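Side-chain contacts in Dbv8 protein (Nonomuraea, PDB 4MFZ), which is a GNAT-family acyltransferase that binds decanoyl-CoA and probably transfers long aliphatic acyl chains to a glycopeptide antibiotic: residues A[98-101]-A[102-105]; A[133-136]-A[137-141]; A[222-226]-A[227-231]; A[272-275]-A[276-279]. All coordinates share one frame; numbering follows the deposited sequence.

The four contacts form two neighbouring pairs, one in each half of the chain. Contacts 1 and 2 lie on helices 89-104 and 130-148 of the N-terminal region, their centres about 10 Å apart. They meet where H99 ND1 approaches T138 OG1 at 2.8 Å, a probable hydrogen bond, and where L102 packs on V134. Contacts 3 and 4, with centres about 11 Å apart, share the decanoyl-CoA site of the GNAT-like region, and L276 packs against Y229 and Y230 between them. Contact 1 stands well away from that ligand site: its centre is about 35 Å from that of contact 3 and about 39 Å from that of contact 4.

Contact 1. Residues A[98-101]-A[102-105]; sequences AHHE and LVRH. With NA (sodium ion), chain C.
V103 sets one methyl against each of two histidines before it, closely on H99 and more loosely on H100. Its CG1 lies 3.4 Å from CE1 of the H99 ring, while CG2 meets CD2 of H100 at 4.1 Å, the H100 and V103 side chains running at about a right angle. With CG1 anti to the carbonyl carbon (chi1 -48°), the two methyls of V103 are split between the two rings. Behind these side chains runs the ordinary i to i+4 ladder: V103 N donates to H99 O at 3.1 Å and R104 N to H100 O at the same distance, whereas the bond from L102 N to A98 O is weak. L102 turns its CG over A98 O at 3.4 Å. This is the last turn of helix 89-104 in the N-acyltransferase N-terminal domain, packed beside helix 130-148, and H105 already lies beyond it. There R104 lays CG over one face of the H105 imidazole, 3.9 Å above the plane and toward the rim. The ring's NE2 binds a sodium ion at 2.2 Å, and four waters are its other ligands. Further out, H99 ND1 turns to T138, H100 ND1 is hydrogen-bonded to the carbonyl of G47, and E101 OE1 to the indole NE1 of W39. L102 packs on T138 and on T186 and V189 of helix 182-192.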
loop_
_atom_site.group_PDB
_atom_site.type_symbol
_atom_site.label_atom_id
_atom_site.label_comp_id
_atom_site.label_asym_id
_atom_site.label_seq_id
_atom_site.Cartn_x
_atom_site.Cartn_y
_atom_site.Cartn_z
ATOM N N ALA A 98 7.202 5.834 -15.864
ATOM C CA ALA A 98 6.527 5.656 -14.561
ATOM C C ALA A 98 7.359 6.223 -13.409
ATOM O O ALA A 98 6.837 6.923 -12.572
ATOM C CB ALA A 98 6.206 4.183 -14.299
ATOM N N HIS A 99 8.644 5.895 -13.362
ATOM C CA HIS A 99 9.554 6.444 -12.358
ATOM C C HIS A 99 9.601 7.970 -12.424
ATOM O O HIS A 99 9.589 8.658 -11.398
ATOM C CB HIS A 99 10.945 5.855 -12.557
ATOM C CG HIS A 99 12.034 6.637 -11.884
ATOM N ND1 HIS A 99 12.166 6.697 -10.534
ATOM C CD2 HIS A 99 13.045 7.435 -12.417
ATOM C CE1 HIS A 99 13.217 7.484 -10.235
ATOM N NE2 HIS A 99 13.734 7.952 -11.384
ATOM N N HIS A 100 9.630 8.493 -13.642
ATOM C CA HIS A 100 9.686 9.921 -13.859
ATOM C C HIS A 100 8.478 10.587 -13.266
ATOM O O HIS A 100 8.623 11.616 -12.630
ATOM C CB HIS A 100 9.828 10.258 -15.357
ATOM C CG HIS A 100 10.166 11.708 -15.621
ATOM N ND1 HIS A 100 10.368 12.195 -16.871
ATOM C CD2 HIS A 100 10.371 12.780 -14.739
ATOM C CE1 HIS A 100 10.664 13.516 -16.789
ATOM N NE2 HIS A 100 10.669 13.864 -15.481
ATOM N N GLU A 101 7.292 9.990 -13.469
ATOM C CA GLU A 101 6.017 10.493 -12.954
ATOM C C GLU A 101 6.086 10.631 -11.422
ATOM O O GLU A 101 5.587 11.613 -10.882
ATOM C CB GLU A 101 4.847 9.571 -13.377
ATOM C CG GLU A 101 3.453 9.940 -12.854
ATOM C CD GLU A 101 2.311 8.994 -13.333
ATOM O OE1 GLU A 101 2.452 7.726 -13.384
ATOM O OE2 GLU A 101 1.222 9.526 -13.644
ATOM N N LEU A 102 6.752 9.688 -10.747
ATOM C CA LEU A 102 6.870 9.695 -9.280
ATOM C C LEU A 102 7.856 10.719 -8.736
ATOM O O LEU A 102 7.593 11.287 -7.684
ATOM C CB LEU A 102 7.243 8.289 -8.718
ATOM C CG LEU A 102 6.334 7.151 -9.171
ATOM C CD1 LEU A 102 6.709 5.866 -8.440
ATOM C CD2 LEU A 102 4.873 7.487 -8.937
ATOM N N VAL A 103 8.975 10.966 -9.417
ATOM C CA VAL A 103 9.896 11.993 -8.923
ATOM C C VAL A 103 9.414 13.414 -9.210
ATOM O O VAL A 103 9.744 14.332 -8.483
ATOM C CB VAL A 103 11.368 11.801 -9.387
ATOM C CG1 VAL A 103 11.807 10.360 -9.171
ATOM C CG2 VAL A 103 11.572 12.230 -10.825
ATOM N N ARG A 104 8.639 13.575 -10.277
ATOM C CA ARG A 104 8.072 14.860 -10.703
ATOM C C ARG A 104 7.123 15.536 -9.679
ATOM O O ARG A 104 7.095 16.762 -9.597
ATOM C CB ARG A 104 7.342 14.641 -12.035
ATOM C CG ARG A 104 6.682 15.860 -12.644
ATOM C CD ARG A 104 7.692 16.600 -13.503
ATOM N NE ARG A 104 7.019 17.548 -14.378
ATOM C CZ ARG A 104 6.577 18.729 -13.975
ATOM N NH1 ARG A 104 6.746 19.109 -12.708
ATOM N NH2 ARG A 104 5.963 19.530 -14.842
ATOM N N HIS A 105 6.322 14.764 -8.934
ATOM C CA HIS A 105 5.553 15.316 -7.805
ATOM C C HIS A 105 5.882 14.666 -6.489
ATOM O O HIS A 105 5.022 14.471 -5.638
ATOM C CB HIS A 105 4.047 15.284 -8.078
ATOM C CG HIS A 105 3.659 15.971 -9.368
ATOM N ND1 HIS A 105 3.895 17.283 -9.590
ATOM C CD2 HIS A 105 3.098 15.471 -10.530
ATOM C CE1 HIS A 105 3.484 17.609 -10.822
ATOM N NE2 HIS A 105 2.997 16.499 -11.403
HETATM NA NA NA C . 1.997 16.325 -13.373
HETATM O O HOH W 1 1.580 17.759 -15.471
HETATM O O HOH W 2 0.923 14.474 -12.672
HETATM O O HOH W 3 3.202 14.893 -14.539
HETATM O O HOH W 4 -0.192 16.767 -12.999
#

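Contact 2. Residues A[133-136]-A[137-141]; sequences YVFL and ATLPA
T138 holds OG1 anti to its own carbonyl carbon (chi1 -53°), which turns the hydroxyl back onto V134 O, and F135 has CG anti to the backbone N (chi1 -161°), which leans the ring toward L139. The OG1 to V134 O hydrogen bond is 2.7 Å long, its donor tilted 26° from the carbonyl plane. T138 N adds a weak bond to the same V134 O and another, somewhat straighter, to F135 O, approached from above the carbonyl plane. Beside them CD1 of L139 touches CE2 of F135 at 3.5 Å, the two side chains set obliquely. This buried helix of the N-acyltransferase N-terminal domain faces helices 89-104, 153-160 and 182-192. L139 N makes an i to i+3 bond to L136 O at 3.3 Å. The helix kinks just after, where P140 has no N-H to give and A141 N makes no bond to the preceding turn. Because the T138 hydroxyl spends its proton on V134 O, H99 ND1 is probably the donor to OG1.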
loop_
_atom_site.group_PDB
_atom_site.type_symbol
_atom_site.label_atom_id
_atom_site.label_comp_id
_atom_site.label_asym_id
_atom_site.label_seq_id
_atom_site.Cartn_x
_atom_site.Cartn_y
_atom_site.Cartn_z
ATOM N N TYR A 133 10.017 -2.942 -9.458
ATOM C CA TYR A 133 11.064 -2.232 -10.210
ATOM C C TYR A 133 10.882 -0.716 -10.157
ATOM O O TYR A 133 11.845 -0.010 -9.935
ATOM C CB TYR A 133 11.175 -2.753 -11.648
ATOM C CG TYR A 133 11.436 -4.240 -11.674
ATOM C CD1 TYR A 133 12.554 -4.767 -11.056
ATOM C CD2 TYR A 133 10.528 -5.118 -12.259
ATOM C CE1 TYR A 133 12.793 -6.135 -11.045
ATOM C CE2 TYR A 133 10.765 -6.477 -12.263
ATOM C CZ TYR A 133 11.907 -6.969 -11.654
ATOM O OH TYR A 133 12.146 -8.315 -11.647
ATOM N N VAL A 134 9.650 -0.235 -10.274
ATOM C CA VAL A 134 9.388 1.214 -10.107
ATOM C C VAL A 134 9.806 1.638 -8.671
ATOM O O VAL A 134 10.448 2.670 -8.471
ATOM C CB VAL A 134 7.901 1.557 -10.336
ATOM C CG1 VAL A 134 7.655 3.036 -10.120
ATOM C CG2 VAL A 134 7.468 1.186 -11.741
ATOM N N PHE A 135 9.461 0.810 -7.681
ATOM C CA PHE A 135 9.851 1.097 -6.283
ATOM C C PHE A 135 11.361 1.226 -6.126
ATOM O O PHE A 135 11.847 2.240 -5.637
ATOM C CB PHE A 135 9.346 0.003 -5.378
ATOM C CG PHE A 135 9.270 0.393 -3.944
ATOM C CD1 PHE A 135 8.113 0.978 -3.433
ATOM C CD2 PHE A 135 10.350 0.138 -3.075
ATOM C CE1 PHE A 135 8.043 1.336 -2.070
ATOM C CE2 PHE A 135 10.273 0.482 -1.729
ATOM C CZ PHE A 135 9.119 1.082 -1.230
ATOM N N LEU A 136 12.101 0.200 -6.553
ATOM C CA LEU A 136 13.563 0.185 -6.420
ATOM C C LEU A 136 14.227 1.345 -7.189
ATOM O O LEU A 136 15.126 2.020 -6.649
ATOM C CB LEU A 136 14.156 -1.148 -6.880
ATOM C CG LEU A 136 13.737 -2.469 -6.224
ATOM C CD1 LEU A 136 14.384 -3.646 -6.963
ATOM C CD2 LEU A 136 14.116 -2.452 -4.734
ATOM N N ALA A 137 13.761 1.592 -8.422
ATOM C CA ALA A 137 14.251 2.723 -9.244
ATOM C C ALA A 137 14.089 4.073 -8.519
ATOM O O ALA A 137 14.888 4.969 -8.688
ATOM C CB ALA A 137 13.512 2.753 -10.583
ATOM N N THR A 138 13.045 4.207 -7.719
ATOM C CA THR A 138 12.650 5.508 -7.152
ATOM C C THR A 138 13.225 5.712 -5.735
ATOM O O THR A 138 13.104 6.802 -5.166
ATOM C CB THR A 138 11.115 5.655 -7.198
ATOM O OG1 THR A 138 10.682 5.400 -8.536
ATOM C CG2 THR A 138 10.629 7.082 -6.833
ATOM N N LEU A 139 13.851 4.676 -5.183
ATOM C CA LEU A 139 14.399 4.719 -3.804
ATOM C C LEU A 139 15.402 5.861 -3.567
ATOM O O LEU A 139 15.295 6.537 -2.561
ATOM C CB LEU A 139 15.043 3.379 -3.419
ATOM C CG LEU A 139 14.505 2.643 -2.191
ATOM C CD1 LEU A 139 12.996 2.693 -2.201
ATOM C CD2 LEU A 139 14.973 1.193 -2.154
ATOM N N PRO A 140 16.378 6.075 -4.489
ATOM C CA PRO A 140 17.269 7.206 -4.258
ATOM C C PRO A 140 16.582 8.579 -4.195
ATOM O O PRO A 140 16.928 9.383 -3.317
ATOM C CB PRO A 140 18.286 7.109 -5.414
ATOM C CG PRO A 140 18.300 5.658 -5.756
ATOM C CD PRO A 140 16.861 5.233 -5.608
ATOM N N ALA A 141 15.636 8.858 -5.099
ATOM C CA ALA A 141 14.825 10.079 -5.010
ATOM C C ALA A 141 14.039 10.125 -3.701
ATOM O O ALA A 141 13.960 11.146 -3.040
ATOM C CB ALA A 141 13.844 10.141 -6.180
#

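Contact 3. Residues A[222-226]-A[227-231]; sequences GPLIP and DIYYD. With MFK (decanoyl-CoA), chain B.
L224 packs on Y229 while its other side meets decanoyl-CoA. Its CB stands 3.7 Å from phosphate oxygen OAX of the ligand, and CG comes within 4.1 Å of Y229 CB. There the side chain forks: CD1 packs on Y229 CB at 3.9 Å and lies at the edge of the tyrosine ring, near its plane, whereas CD2 meets CCG, the terminal methyl of the decanoyl chain, also at 3.9 Å. A chi1 of -167° places CG, and with it the fork, between Y229 and the end of the acyl chain. L224, the centre of an inverse gamma turn, gives its N-H to OAX (N to OAX 2.7 Å). Helix 226-243 links strand 211-216 to the parallel strand 251-256 in a beta-alpha-beta crossover, and the loop before this helix is where GNAT folds commonly bind the CoA pyrophosphate. I225 is the N-cap residue; its carbonyl O accepts Y229 N at 3.1 Å with an N-H...O angle of 167°. I225 CG1 covers I228 CG2 at 3.8 Å, and Y229 OH is hydrogen-bonded to W280 NE1.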
loop_
_atom_site.group_PDB
_atom_site.type_symbol
_atom_site.label_atom_id
_atom_site.label_comp_id
_atom_site.label_asym_id
_atom_site.label_seq_id
_atom_site.Cartn_x
_atom_site.Cartn_y
_atom_site.Cartn_z
ATOM N N GLY A 222 2.069 -7.847 14.117
ATOM C CA GLY A 222 1.363 -8.568 15.189
ATOM C C GLY A 222 0.097 -7.872 15.727
ATOM O O GLY A 222 -0.330 -6.834 15.201
ATOM N N PRO A 223 -0.500 -8.444 16.791
ATOM C CA PRO A 223 -1.750 -7.959 17.344
ATOM C C PRO A 223 -1.645 -6.511 17.796
ATOM O O PRO A 223 -0.585 -6.069 18.258
ATOM C CB PRO A 223 -2.004 -8.853 18.583
ATOM C CG PRO A 223 -0.960 -9.896 18.592
ATOM C CD PRO A 223 0.086 -9.573 17.551
ATOM N N LEU A 224 -2.754 -5.798 17.717
ATOM C CA LEU A 224 -2.769 -4.389 18.068
ATOM C C LEU A 224 -2.919 -4.184 19.580
ATOM O O LEU A 224 -3.942 -3.688 20.033
ATOM C CB LEU A 224 -3.916 -3.734 17.310
ATOM C CG LEU A 224 -4.001 -2.218 17.247
ATOM C CD1 LEU A 224 -2.783 -1.604 16.556
ATOM C CD2 LEU A 224 -5.286 -1.865 16.511
ATOM N N ILE A 225 -1.924 -4.552 20.381
ATOM C CA ILE A 225 -2.048 -4.275 21.810
ATOM C C ILE A 225 -2.122 -2.752 22.038
ATOM O O ILE A 225 -1.489 -1.959 21.318
ATOM C CB ILE A 225 -0.957 -4.936 22.706
ATOM C CG1 ILE A 225 0.431 -4.325 22.473
ATOM C CG2 ILE A 225 -0.977 -6.469 22.551
ATOM C CD1 ILE A 225 1.507 -4.858 23.414
ATOM N N PRO A 226 -2.924 -2.342 23.017
ATOM C CA PRO A 226 -3.087 -0.909 23.325
ATOM C C PRO A 226 -1.778 -0.112 23.419
ATOM O O PRO A 226 -1.727 1.031 22.939
ATOM C CB PRO A 226 -3.823 -0.941 24.678
ATOM C CG PRO A 226 -4.641 -2.202 24.603
ATOM C CD PRO A 226 -3.760 -3.199 23.883
ATOM N N ASP A 227 -0.730 -0.702 24.016
ATOM C CA ASP A 227 0.535 0.009 24.213
ATOM C C ASP A 227 1.190 0.385 22.874
ATOM O O ASP A 227 1.764 1.457 22.732
ATOM C CB ASP A 227 1.544 -0.828 25.052
ATOM C CG ASP A 227 1.341 -0.681 26.543
ATOM O OD1 ASP A 227 0.479 0.115 26.978
ATOM O OD2 ASP A 227 2.070 -1.364 27.311
ATOM N N ILE A 228 1.144 -0.519 21.908
ATOM C CA ILE A 228 1.760 -0.192 20.634
ATOM C C ILE A 228 0.861 0.744 19.816
ATOM O O ILE A 228 1.372 1.584 19.100
ATOM C CB ILE A 228 2.238 -1.440 19.837
ATOM C CG1 ILE A 228 1.045 -2.156 19.184
ATOM C CG2 ILE A 228 3.113 -2.328 20.734
ATOM C CD1 ILE A 228 1.388 -3.435 18.451
ATOM N N TYR A 229 -0.457 0.614 19.953
ATOM C CA TYR A 229 -1.380 1.542 19.297
ATOM C C TYR A 229 -1.187 2.986 19.794
ATOM O O TYR A 229 -1.012 3.905 18.984
ATOM C CB TYR A 229 -2.849 1.075 19.422
ATOM C CG TYR A 229 -3.901 2.080 18.916
ATOM C CD1 TYR A 229 -4.461 3.006 19.778
ATOM C CD2 TYR A 229 -4.331 2.088 17.586
ATOM C CE1 TYR A 229 -5.422 3.917 19.345
ATOM C CE2 TYR A 229 -5.293 2.979 17.144
ATOM C CZ TYR A 229 -5.837 3.913 18.022
ATOM O OH TYR A 229 -6.812 4.835 17.605
ATOM N N TYR A 230 -1.217 3.182 21.120
ATOM C CA TYR A 230 -1.118 4.532 21.670
ATOM C C TYR A 230 0.251 5.138 21.551
ATOM O O TYR A 230 0.388 6.358 21.361
ATOM C CB TYR A 230 -1.603 4.608 23.125
ATOM C CG TYR A 230 -3.081 4.460 23.233
ATOM C CD1 TYR A 230 -3.942 5.433 22.693
ATOM C CD2 TYR A 230 -3.637 3.350 23.852
ATOM C CE1 TYR A 230 -5.324 5.298 22.802
ATOM C CE2 TYR A 230 -5.014 3.206 23.965
ATOM C CZ TYR A 230 -5.858 4.185 23.444
ATOM O OH TYR A 230 -7.244 4.023 23.536
ATOM N N ASP A 231 1.281 4.299 21.638
ATOM C CA ASP A 231 2.613 4.843 21.452
ATOM C C ASP A 231 2.775 5.471 20.037
ATOM O O ASP A 231 3.384 6.532 19.896
ATOM C CB ASP A 231 3.694 3.798 21.714
ATOM C CG ASP A 231 5.071 4.433 21.783
ATOM O OD1 ASP A 231 5.401 5.004 22.848
ATOM O OD2 ASP A 231 5.799 4.387 20.758
HETATM C CCG MFK B . -8.923 -0.592 16.510
HETATM C CCF MFK B . -8.994 0.934 16.515
HETATM C CCE MFK B . -8.572 1.459 15.160
HETATM C CCD MFK B . -9.753 1.370 14.227
HETATM C CCC MFK B . -9.540 2.362 13.101
HETATM C CCB MFK B . -9.406 1.631 11.788
HETATM C CCA MFK B . -9.551 2.656 10.678
HETATM C CBZ MFK B . -8.223 2.744 9.943
HETATM C CAK MFK B . -8.385 2.190 8.540
HETATM C CAJ MFK B . -7.494 0.953 8.364
HETATM O OAL MFK B . -6.398 0.849 8.923
HETATM S SAI MFK B . -8.175 -0.248 7.286
HETATM C CAH MFK B . -6.937 -1.610 7.367
HETATM C CAG MFK B . -6.995 -2.379 8.691
HETATM N NAF MFK B . -5.902 -3.364 8.656
HETATM C CAE MFK B . -6.106 -4.691 8.747
HETATM O OAM MFK B . -7.207 -5.210 8.917
HETATM C CAD MFK B . -4.825 -5.550 8.671
HETATM C CAC MFK B . -5.150 -7.013 9.028
HETATM N NAB MFK B . -5.764 -7.103 10.369
HETATM C CAA MFK B . -4.985 -7.415 11.416
HETATM O OAO MFK B . -3.767 -7.626 11.308
HETATM C CAN MFK B . -5.682 -7.544 12.778
HETATM O OAU MFK B . -7.119 -7.595 12.620
HETATM C CAP MFK B . -5.278 -6.440 13.780
HETATM C CAR MFK B . -5.590 -5.074 13.188
HETATM C CAS MFK B . -3.794 -6.476 14.133
HETATM C CAQ MFK B . -6.084 -6.621 15.063
HETATM O OAT MFK B . -5.789 -7.901 15.579
HETATM P PAV MFK B . -5.817 -8.227 17.158
HETATM O OAX MFK B . -5.012 -7.256 17.915
HETATM O OAW MFK B . -5.532 -9.682 17.323
HETATM O OAY MFK B . -7.383 -7.929 17.386
HETATM P PAZ MFK B . -8.305 -8.422 18.603
HETATM O OBA MFK B . -9.592 -7.511 18.539
HETATM O OBB MFK B . -7.656 -8.337 19.928
HETATM O "O5'" MFK B . -8.887 -9.852 18.146
HETATM C "C5'" MFK B . -9.796 -10.606 18.916
HETATM C "C4'" MFK B . -10.025 -11.933 18.184
HETATM O "O4'" MFK B . -10.124 -11.824 16.711
HETATM C "C3'" MFK B . -8.868 -12.879 18.400
HETATM O "O3'" MFK B . -9.394 -14.206 18.359
HETATM P PBV MFK B . -8.918 -15.265 19.491
HETATM O OBW MFK B . -7.433 -15.586 19.043
HETATM O OBY MFK B . -9.882 -16.551 19.249
HETATM O OBX MFK B . -8.868 -14.764 20.863
HETATM C "C2'" MFK B . -8.005 -12.584 17.169
HETATM O "O2'" MFK B . -7.075 -13.607 16.866
HETATM C "C1'" MFK B . -9.033 -12.513 16.081
HETATM N N9 MFK B . -8.537 -11.722 14.924
HETATM C C8 MFK B . -8.416 -10.390 14.864
HETATM N N7 MFK B . -7.947 -10.077 13.649
HETATM C C5 MFK B . -7.834 -11.210 12.939
HETATM C C4 MFK B . -8.198 -12.218 13.739
HETATM N N3 MFK B . -8.221 -13.478 13.279
HETATM C C2 MFK B . -7.742 -13.890 11.934
HETATM N N1 MFK B . -7.361 -12.694 11.155
HETATM C C6 MFK B . -7.431 -11.460 11.676
HETATM N N6 MFK B . -7.083 -10.420 10.922
#

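Contact 4. Residues A[272-275]-A[276-279]; sequences HILQ and LRRG. With MFK (decanoyl-CoA), chain B.
R277 and L274 form the compact flank of helix 272-277 in the GNAT-like C-terminal domain: CD2 of the leucine sits 3.5 Å above one face of the R277 guanidinium, toward its rim, the two side chains running alongside one another. R277 NE gives a 3.0 Å hydrogen bond to a water in the guanidinium plane, whose further bond to L274 O is doubtfully short; NH1 is held by the carbonyls of D260 and L258. Inside, L276 N bonds to H272 O at 2.9 Å and R277 N to I273 O at 3.0 Å, while L276 CB meets CCF, next to the end of the decanoyl chain, at 3.7 Å. The outer side is looser. Exposed R278 passes L274 O with a face of its guanidinium and brings NH1 to Q275 CA at 3.6 Å. At the first turn H272 N and I273 N donate to pyrophosphate oxygens OBB (2.9 Å) and OBA (3.0 Å), so the positive end of the helix dipole probably steadies the phosphate charge.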
loop_
_atom_site.group_PDB
_atom_site.type_symbol
_atom_site.label_atom_id
_atom_site.label_comp_id
_atom_site.label_asym_id
_atom_site.label_seq_id
_atom_site.Cartn_x
_atom_site.Cartn_y
_atom_site.Cartn_z
ATOM N N HIS A 272 -8.834 -6.161 21.485
ATOM C CA HIS A 272 -8.118 -4.905 21.231
ATOM C C HIS A 272 -8.933 -4.027 20.282
ATOM O O HIS A 272 -8.923 -2.824 20.417
ATOM C CB HIS A 272 -6.746 -5.127 20.581
ATOM C CG HIS A 272 -5.823 -6.104 21.303
ATOM N ND1 HIS A 272 -5.620 -6.089 22.659
ATOM C CD2 HIS A 272 -4.990 -7.086 20.794
ATOM C CE1 HIS A 272 -4.719 -7.038 22.984
ATOM N NE2 HIS A 272 -4.334 -7.654 21.847
ATOM N N ILE A 273 -9.612 -4.639 19.299
ATOM C CA ILE A 273 -10.424 -3.912 18.308
ATOM C C ILE A 273 -11.573 -3.189 19.028
ATOM O O ILE A 273 -11.735 -1.968 18.876
ATOM C CB ILE A 273 -10.981 -4.851 17.190
ATOM C CG1 ILE A 273 -9.849 -5.378 16.290
ATOM C CG2 ILE A 273 -12.062 -4.154 16.338
ATOM C CD1 ILE A 273 -10.189 -6.672 15.555
ATOM N N LEU A 274 -12.317 -3.921 19.863
ATOM C CA LEU A 274 -13.460 -3.321 20.543
ATOM C C LEU A 274 -13.033 -2.209 21.483
ATOM O O LEU A 274 -13.639 -1.142 21.517
ATOM C CB LEU A 274 -14.308 -4.359 21.290
ATOM C CG LEU A 274 -14.857 -5.515 20.472
ATOM C CD1 LEU A 274 -15.716 -6.386 21.391
ATOM C CD2 LEU A 274 -15.642 -5.068 19.232
ATOM N N GLN A 275 -11.984 -2.452 22.253
ATOM C CA GLN A 275 -11.476 -1.407 23.120
ATOM C C GLN A 275 -10.965 -0.168 22.343
ATOM O O GLN A 275 -11.363 0.976 22.641
ATOM C CB GLN A 275 -10.374 -1.961 24.036
ATOM C CG GLN A 275 -9.596 -0.863 24.746
ATOM C CD GLN A 275 -8.553 -1.396 25.718
ATOM O OE1 GLN A 275 -8.595 -2.562 26.123
ATOM N NE2 GLN A 275 -7.617 -0.525 26.111
ATOM N N LEU A 276 -10.087 -0.387 21.360
ATOM C CA LEU A 276 -9.379 0.747 20.751
ATOM C C LEU A 276 -10.264 1.609 19.865
ATOM O O LEU A 276 -10.062 2.809 19.782
ATOM C CB LEU A 276 -8.076 0.323 20.032
ATOM C CG LEU A 276 -7.027 -0.320 20.970
ATOM C CD1 LEU A 276 -5.851 -0.799 20.148
ATOM C CD2 LEU A 276 -6.554 0.672 22.019
ATOM N N ARG A 277 -11.249 1.011 19.239
ATOM C CA ARG A 277 -12.164 1.756 18.355
ATOM C C ARG A 277 -13.112 2.738 19.102
ATOM O O ARG A 277 -13.665 3.666 18.492
ATOM C CB ARG A 277 -12.933 0.783 17.469
ATOM C CG ARG A 277 -14.117 0.072 18.114
ATOM C CD ARG A 277 -14.657 -0.967 17.138
ATOM N NE ARG A 277 -15.922 -1.554 17.593
ATOM C CZ ARG A 277 -16.670 -2.372 16.873
ATOM N NH1 ARG A 277 -16.296 -2.713 15.656
ATOM N NH2 ARG A 277 -17.807 -2.842 17.374
ATOM N N ARG A 278 -13.275 2.559 20.408
ATOM C CA ARG A 278 -14.057 3.521 21.220
ATOM C C ARG A 278 -13.482 4.946 21.147
ATOM O O ARG A 278 -14.161 5.911 21.483
ATOM C CB ARG A 278 -14.130 3.098 22.695
ATOM C CG ARG A 278 -14.837 1.792 22.922
ATOM C CD ARG A 278 -14.754 1.394 24.392
ATOM N NE ARG A 278 -15.511 0.166 24.604
ATOM C CZ ARG A 278 -15.063 -0.918 25.217
ATOM N NH1 ARG A 278 -13.851 -0.956 25.751
ATOM N NH2 ARG A 278 -15.854 -1.974 25.314
ATOM N N GLY A 279 -12.229 5.081 20.701
ATOM C CA GLY A 279 -11.597 6.391 20.598
ATOM C C GLY A 279 -11.953 7.068 19.292
ATOM O O GLY A 279 -11.543 8.197 19.032
HETATM C CCG MFK B . -8.923 -0.592 16.510
HETATM C CCF MFK B . -8.994 0.934 16.515
HETATM C CCE MFK B . -8.572 1.459 15.160
HETATM C CCD MFK B . -9.753 1.370 14.227
HETATM C CCC MFK B . -9.540 2.362 13.101
HETATM C CCB MFK B . -9.406 1.631 11.788
HETATM C CCA MFK B . -9.551 2.656 10.678
HETATM C CBZ MFK B . -8.223 2.744 9.943
HETATM C CAK MFK B . -8.385 2.190 8.540
HETATM C CAJ MFK B . -7.494 0.953 8.364
HETATM O OAL MFK B . -6.398 0.849 8.923
HETATM S SAI MFK B . -8.175 -0.248 7.286
HETATM C CAH MFK B . -6.937 -1.610 7.367
HETATM C CAG MFK B . -6.995 -2.379 8.691
HETATM N NAF MFK B . -5.902 -3.364 8.656
HETATM C CAE MFK B . -6.106 -4.691 8.747
HETATM O OAM MFK B . -7.207 -5.210 8.917
HETATM C CAD MFK B . -4.825 -5.550 8.671
HETATM C CAC MFK B . -5.150 -7.013 9.028
HETATM N NAB MFK B . -5.764 -7.103 10.369
HETATM C CAA MFK B . -4.985 -7.415 11.416
HETATM O OAO MFK B . -3.767 -7.626 11.308
HETATM C CAN MFK B . -5.682 -7.544 12.778
HETATM O OAU MFK B . -7.119 -7.595 12.620
HETATM C CAP MFK B . -5.278 -6.440 13.780
HETATM C CAR MFK B . -5.590 -5.074 13.188
HETATM C CAS MFK B . -3.794 -6.476 14.133
HETATM C CAQ MFK B . -6.084 -6.621 15.063
HETATM O OAT MFK B . -5.789 -7.901 15.579
HETATM P PAV MFK B . -5.817 -8.227 17.158
HETATM O OAX MFK B . -5.012 -7.256 17.915
HETATM O OAW MFK B . -5.532 -9.682 17.323
HETATM O OAY MFK B . -7.383 -7.929 17.386
HETATM P PAZ MFK B . -8.305 -8.422 18.603
HETATM O OBA MFK B . -9.592 -7.511 18.539
HETATM O OBB MFK B . -7.656 -8.337 19.928
HETATM O "O5'" MFK B . -8.887 -9.852 18.146
HETATM C "C5'" MFK B . -9.796 -10.606 18.916
HETATM C "C4'" MFK B . -10.025 -11.933 18.184
HETATM O "O4'" MFK B . -10.124 -11.824 16.711
HETATM C "C3'" MFK B . -8.868 -12.879 18.400
HETATM O "O3'" MFK B . -9.394 -14.206 18.359
HETATM P PBV MFK B . -8.918 -15.265 19.491
HETATM O OBW MFK B . -7.433 -15.586 19.043
HETATM O OBY MFK B . -9.882 -16.551 19.249
HETATM O OBX MFK B . -8.868 -14.764 20.863
HETATM C "C2'" MFK B . -8.005 -12.584 17.169
HETATM O "O2'" MFK B . -7.075 -13.607 16.866
HETATM C "C1'" MFK B . -9.033 -12.513 16.081
HETATM N N9 MFK B . -8.537 -11.722 14.924
HETATM C C8 MFK B . -8.416 -10.390 14.864
HETATM N N7 MFK B . -7.947 -10.077 13.649
HETATM C C5 MFK B . -7.834 -11.210 12.939
HETATM C C4 MFK B . -8.198 -12.218 13.739
HETATM N N3 MFK B . -8.221 -13.478 13.279
HETATM C C2 MFK B . -7.742 -13.890 11.934
HETATM N N1 MFK B . -7.361 -12.694 11.155
HETATM C C6 MFK B . -7.431 -11.460 11.676
HETATM N N6 MFK B . -7.083 -10.420 10.922
HETATM O O HOH W 5 -15.901 -0.986 20.575
#